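Local atomic coordinates of hydrolase (Rhizobium meliloti, PDB entry 5HOE), a protein that probably hydrolyses acetyl ester bonds on carbohydrates, as an octameric carbohydrate acetylesterase of the SGNH (GDSL-like) hydrolase family. Residues Gln46-Thr49 with Gly50-Ala54; Asp109-Ser112 with Tyr113-Arg116. All blocks are in the same frame, centred on the assembly; numbering follows the deposited sequence.

Contact 1 of 2, residues Gln46-Thr49 with Gly50-Ala54; sequences QRWT and GAMAA
The first turns of helix 48-56, entered from the N-cap residue Arg47, set Trp48 beside Met52 one turn on. Three successive i to i+4 bonds start the helix: Ala51 N reaches Arg47 O at 3.0 Å, Met52 N reaches Trp48 O at 2.8 Å, and Ala53 N reaches Thr49 O at 2.9 Å. All are fairly straight; the first has an N-H...O angle of 167°. On the buried flank the two large side chains run alongside each other in the same direction. Met52 SD lies at the edge of the indole, almost in its plane, 3.9 Å from Trp48 CZ3, a Met-aromatic contact through the rim of the six-membered ring. Met52 gets there with CG anti to its backbone nitrogen (chi1 -176°) and a bend at chi3 that swings CE back toward the same ring carbon. Trp48 CG stands between its own N and carbonyl carbon (chi1 77°), which lays the indole so that Thr49 CG2 covers one face, 3.7 Å above its centre. The polar ends are tied outside the turn: Trp48 NE1 bonds to Thr27 OG1, Arg47 NH1 to the backbone oxygen of Tyr42, and Glu64 takes both a salt bridge from Arg47 NH2 and a hydrogen bond with Thr49 OG1. Trp48 and Met52 lie between helix 48-56 and the sheet, touching Cys21 of strand 17-23 and Ile102 of strand 100-104; Ile222 of helix 212-229 packs on both, and Ile62 of strand 60-66, outermost in this chain's sheet, meets Met52 and Ala53.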
loop_
_atom_site.group_PDB
_atom_site.type_symbol
_atom_site.label_atom_id
_atom_site.label_comp_id
_atom_site.label_asym_id
_atom_site.label_seq_id
_atom_site.Cartn_x
_atom_site.Cartn_y
_atom_site.Cartn_z
ATOM N N GLN A 46 19.594 37.183 -10.826
ATOM C CA GLN A 46 18.485 37.367 -11.751
ATOM C C GLN A 46 17.282 36.519 -11.366
ATOM O O GLN A 46 16.318 36.428 -12.139
ATOM C CB GLN A 46 18.937 37.050 -13.173
ATOM C CG GLN A 46 19.851 38.122 -13.758
ATOM C CD GLN A 46 20.112 37.906 -15.221
ATOM O OE1 GLN A 46 20.064 36.780 -15.706
ATOM N NE2 GLN A 46 20.376 38.989 -15.944
ATOM N N ARG A 47 17.342 35.867 -10.208
ATOM C CA ARG A 47 16.217 35.149 -9.632
ATOM C C ARG A 47 15.486 36.075 -8.669
ATOM O O ARG A 47 16.074 37.014 -8.123
ATOM C CB ARG A 47 16.705 33.909 -8.880
ATOM C CG ARG A 47 17.655 33.031 -9.688
ATOM C CD ARG A 47 17.621 31.567 -9.318
ATOM N NE ARG A 47 18.500 31.175 -8.219
ATOM C CZ ARG A 47 19.718 30.651 -8.350
ATOM N NH1 ARG A 47 20.291 30.486 -9.544
ATOM N NH2 ARG A 47 20.395 30.322 -7.261
ATOM N N TRP A 48 14.196 35.813 -8.453
ATOM C CA TRP A 48 13.482 36.662 -7.508
ATOM C C TRP A 48 14.066 36.522 -6.111
ATOM O O TRP A 48 14.178 37.514 -5.379
ATOM C CB TRP A 48 11.973 36.428 -7.552
ATOM C CG TRP A 48 11.416 35.176 -6.871
ATOM C CD1 TRP A 48 10.954 34.047 -7.505
ATOM C CD2 TRP A 48 11.172 34.970 -5.475
ATOM N NE1 TRP A 48 10.451 33.155 -6.589
ATOM C CE2 TRP A 48 10.583 33.692 -5.335
ATOM C CE3 TRP A 48 11.420 35.722 -4.324
ATOM C CZ2 TRP A 48 10.235 33.153 -4.090
ATOM C CZ3 TRP A 48 11.054 35.198 -3.087
ATOM C CH2 TRP A 48 10.483 33.918 -2.979
ATOM N N THR A 49 14.526 35.321 -5.766
ATOM C CA THR A 49 15.115 35.083 -4.456
ATOM C C THR A 49 16.365 35.939 -4.248
ATOM O O THR A 49 16.538 36.568 -3.191
ATOM C CB THR A 49 15.456 33.602 -4.362
ATOM O OG1 THR A 49 16.184 33.242 -5.543
ATOM C CG2 THR A 49 14.174 32.736 -4.245
ATOM N N GLY A 50 17.252 35.985 -5.251
ATOM C CA GLY A 50 18.482 36.758 -5.110
ATOM C C GLY A 50 18.236 38.253 -5.122
ATOM O O GLY A 50 18.925 39.016 -4.426
ATOM N N ALA A 51 17.269 38.694 -5.920
ATOM C CA ALA A 51 16.852 40.091 -5.921
ATOM C C ALA A 51 16.203 40.488 -4.599
ATOM O O ALA A 51 16.419 41.604 -4.108
ATOM C CB ALA A 51 15.894 40.335 -7.089
ATOM N N MET A 52 15.385 39.605 -4.019
ATOM C CA MET A 52 14.814 39.875 -2.699
ATOM C C MET A 52 15.912 39.956 -1.650
ATOM O O MET A 52 15.919 40.874 -0.808
ATOM C CB MET A 52 13.814 38.774 -2.333
ATOM C CG MET A 52 13.102 39.019 -1.011
ATOM S SD MET A 52 12.271 37.590 -0.310
ATOM C CE MET A 52 13.624 36.457 -0.020
ATOM N N ALA A 53 16.885 39.035 -1.715
ATOM C CA ALA A 53 17.984 39.044 -0.746
ATOM C C ALA A 53 18.802 40.328 -0.837
ATOM O O ALA A 53 19.232 40.878 0.188
ATOM C CB ALA A 53 18.877 37.824 -0.963
ATOM N N ALA A 54 19.044 40.817 -2.056
ATOM C CA ALA A 54 19.804 42.049 -2.218
ATOM C C ALA A 54 19.088 43.227 -1.562
ATOM O O ALA A 54 19.713 44.045 -0.875
ATOM C CB ALA A 54 20.026 42.319 -3.705
#

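Contact 2 of 2, residues Asp109-Ser112 with Tyr113-Arg116; sequences DTKS and YFHR
Charge pairing joins the two ends of residues 109-116, where Asp109 OD2 meets Arg116 NH1 at 2.9 Å in a salt bridge. The hydrogen bond within it is weak, bent to 127°, and carboxylate and guanidinium planes are turned 47° apart. Thr72 OG1 also bonds to that carboxylate oxygen, and Ser73 OG to Arg116 NH1.

Backbone bonds close the turn: Phe114 N reaches Lys111 O at 3.1 Å from well above the carbonyl plane, and a weak bond runs from His115 N to Ser112 O. That same oxygen sits over the centre of the imidazole, 3.2 Å above its plane, while His115 NE2 bonds to Glu120 of the second subunit.

Water provides two bridges. One molecule donates to Asp109 O and Lys111 O and accepts from Arg116 N; another accepts from Lys111 NZ and donates to Tyr113 OH.

Among the side chains, the extended Lys111 lies alongside Tyr113, with CB over one ring face toward the rim and CD 3.3 Å from Tyr113 OH, a van der Waals approach; the hydroxyl itself is hydrogen-bonded to Asp76 OD2. Tyr113 CE1 rests 3.6 Å above one face of Phe114, toward its rim. A leucine in place of Tyr113 would probably leave Asp76 and the bridging water without their hydroxyl partner and the lysine chain less confined.

Pinned by charge, by a water that bridges three backbone atoms and by a histidine bond to the second subunit, this segment probably owes its shape partly to the assembly.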
loop_
_atom_site.group_PDB
_atom_site.type_symbol
_atom_site.label_atom_id
_atom_site.label_comp_id
_atom_site.label_asym_id
_atom_site.label_seq_id
_atom_site.Cartn_x
_atom_site.Cartn_y
_atom_site.Cartn_z
ATOM N N ASP A 109 -0.435 22.878 -10.512
ATOM C CA ASP A 109 -1.684 22.193 -10.239
ATOM C C ASP A 109 -2.750 22.456 -11.309
ATOM O O ASP A 109 -3.745 21.710 -11.370
ATOM C CB ASP A 109 -2.268 22.685 -8.921
ATOM C CG ASP A 109 -1.388 22.420 -7.698
ATOM O OD1 ASP A 109 -0.154 22.684 -7.706
ATOM O OD2 ASP A 109 -1.989 22.030 -6.676
ATOM N N THR A 110 -2.594 23.511 -12.119
ATOM C CA THR A 110 -3.552 23.837 -13.172
ATOM C C THR A 110 -3.346 23.028 -14.448
ATOM O O THR A 110 -4.124 23.205 -15.394
ATOM C CB THR A 110 -3.520 25.334 -13.536
ATOM O OG1 THR A 110 -2.368 25.645 -14.347
ATOM C CG2 THR A 110 -3.573 26.239 -12.276
ATOM N N LYS A 111 -2.345 22.150 -14.506
ATOM C CA LYS A 111 -2.123 21.356 -15.708
ATOM C C LYS A 111 -3.328 20.473 -16.019
ATOM O O LYS A 111 -4.064 20.032 -15.126
ATOM C CB LYS A 111 -0.865 20.507 -15.547
ATOM C CG LYS A 111 0.454 21.312 -15.580
ATOM C CD LYS A 111 1.653 20.401 -15.394
ATOM C CE LYS A 111 2.974 21.158 -15.442
ATOM N NZ LYS A 111 4.123 20.242 -15.250
ATOM N N SER A 112 -3.515 20.235 -17.322
ATOM C CA SER A 112 -4.703 19.552 -17.824
ATOM C C SER A 112 -4.907 18.191 -17.151
ATOM O O SER A 112 -6.019 17.855 -16.726
ATOM C CB SER A 112 -4.571 19.393 -19.333
ATOM O OG SER A 112 -3.414 18.618 -19.653
ATOM N N TYR A 113 -3.850 17.394 -17.037
ATOM C CA TYR A 113 -3.983 16.019 -16.556
ATOM C C TYR A 113 -4.196 15.907 -15.044
ATOM O O TYR A 113 -4.430 14.795 -14.565
ATOM C CB TYR A 113 -2.771 15.203 -16.993
ATOM C CG TYR A 113 -1.414 15.746 -16.590
ATOM C CD1 TYR A 113 -0.920 15.538 -15.313
ATOM C CD2 TYR A 113 -0.607 16.420 -17.493
ATOM C CE1 TYR A 113 0.338 16.010 -14.933
ATOM C CE2 TYR A 113 0.647 16.880 -17.131
ATOM C CZ TYR A 113 1.118 16.673 -15.852
ATOM O OH TYR A 113 2.367 17.137 -15.497
ATOM N N PHE A 114 -4.170 17.005 -14.279
ATOM C CA PHE A 114 -4.505 16.901 -12.856
ATOM C C PHE A 114 -5.994 17.121 -12.558
ATOM O O PHE A 114 -6.475 16.679 -11.508
ATOM C CB PHE A 114 -3.708 17.910 -12.025
ATOM C CG PHE A 114 -2.234 17.580 -11.867
ATOM C CD1 PHE A 114 -1.818 16.342 -11.404
ATOM C CD2 PHE A 114 -1.269 18.554 -12.130
ATOM C CE1 PHE A 114 -0.473 16.080 -11.238
ATOM C CE2 PHE A 114 0.078 18.298 -11.967
ATOM C CZ PHE A 114 0.489 17.078 -11.518
ATOM N N HIS A 115 -6.728 17.814 -13.429
ATOM C CA HIS A 115 -8.183 17.972 -13.266
ATOM C C HIS A 115 -8.556 18.504 -11.883
ATOM O O HIS A 115 -9.496 18.031 -11.238
ATOM C CB HIS A 115 -8.907 16.661 -13.577
ATOM C CG HIS A 115 -8.615 16.141 -14.947
ATOM N ND1 HIS A 115 -9.229 16.645 -16.074
ATOM C CD2 HIS A 115 -7.736 15.208 -15.378
ATOM C CE1 HIS A 115 -8.757 16.021 -17.141
ATOM N NE2 HIS A 115 -7.856 15.141 -16.744
ATOM N N ARG A 116 -7.823 19.516 -11.427
ATOM C CA ARG A 116 -8.061 20.110 -10.115
ATOM C C ARG A 116 -8.869 21.395 -10.284
ATOM O O ARG A 116 -8.658 22.148 -11.235
ATOM C CB ARG A 116 -6.723 20.412 -9.412
ATOM C CG ARG A 116 -6.829 20.741 -7.945
ATOM C CD ARG A 116 -5.471 20.598 -7.219
ATOM N NE ARG A 116 -5.401 19.417 -6.345
ATOM C CZ ARG A 116 -4.553 19.301 -5.323
ATOM N NH1 ARG A 116 -3.702 20.293 -5.064
ATOM N NH2 ARG A 116 -4.540 18.205 -4.564
HETATM O O HOH W 1 -5.740 20.991 -13.057
HETATM O O HOH W 2 4.486 17.956 -17.353
#

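How the contacts relate
Contact 1 and contact 2 come in series along the chain and lie on opposite sides of its centre, their centres 29 Å apart and their nearest atoms about 15 Å apart, without touching. Residues 46-54 belong to the framework, a helix packed on the parallel sheet of the SGNH fold; residues 109-116 lie in the loop between strand 100-104 and helix 118-133. Strand 100-104 relates them: Trp48 rests on it and the loop follows it. Contact 2 alone meets another subunit, and the side chain of Lys111 lies about 4 Å from a bound phosphate ion, probably from crystallisation. Thr27, partner of the indole N-H, is two residues from Ser25, the likely nucleophile of a probable Ser25-His209-Asp206 triad.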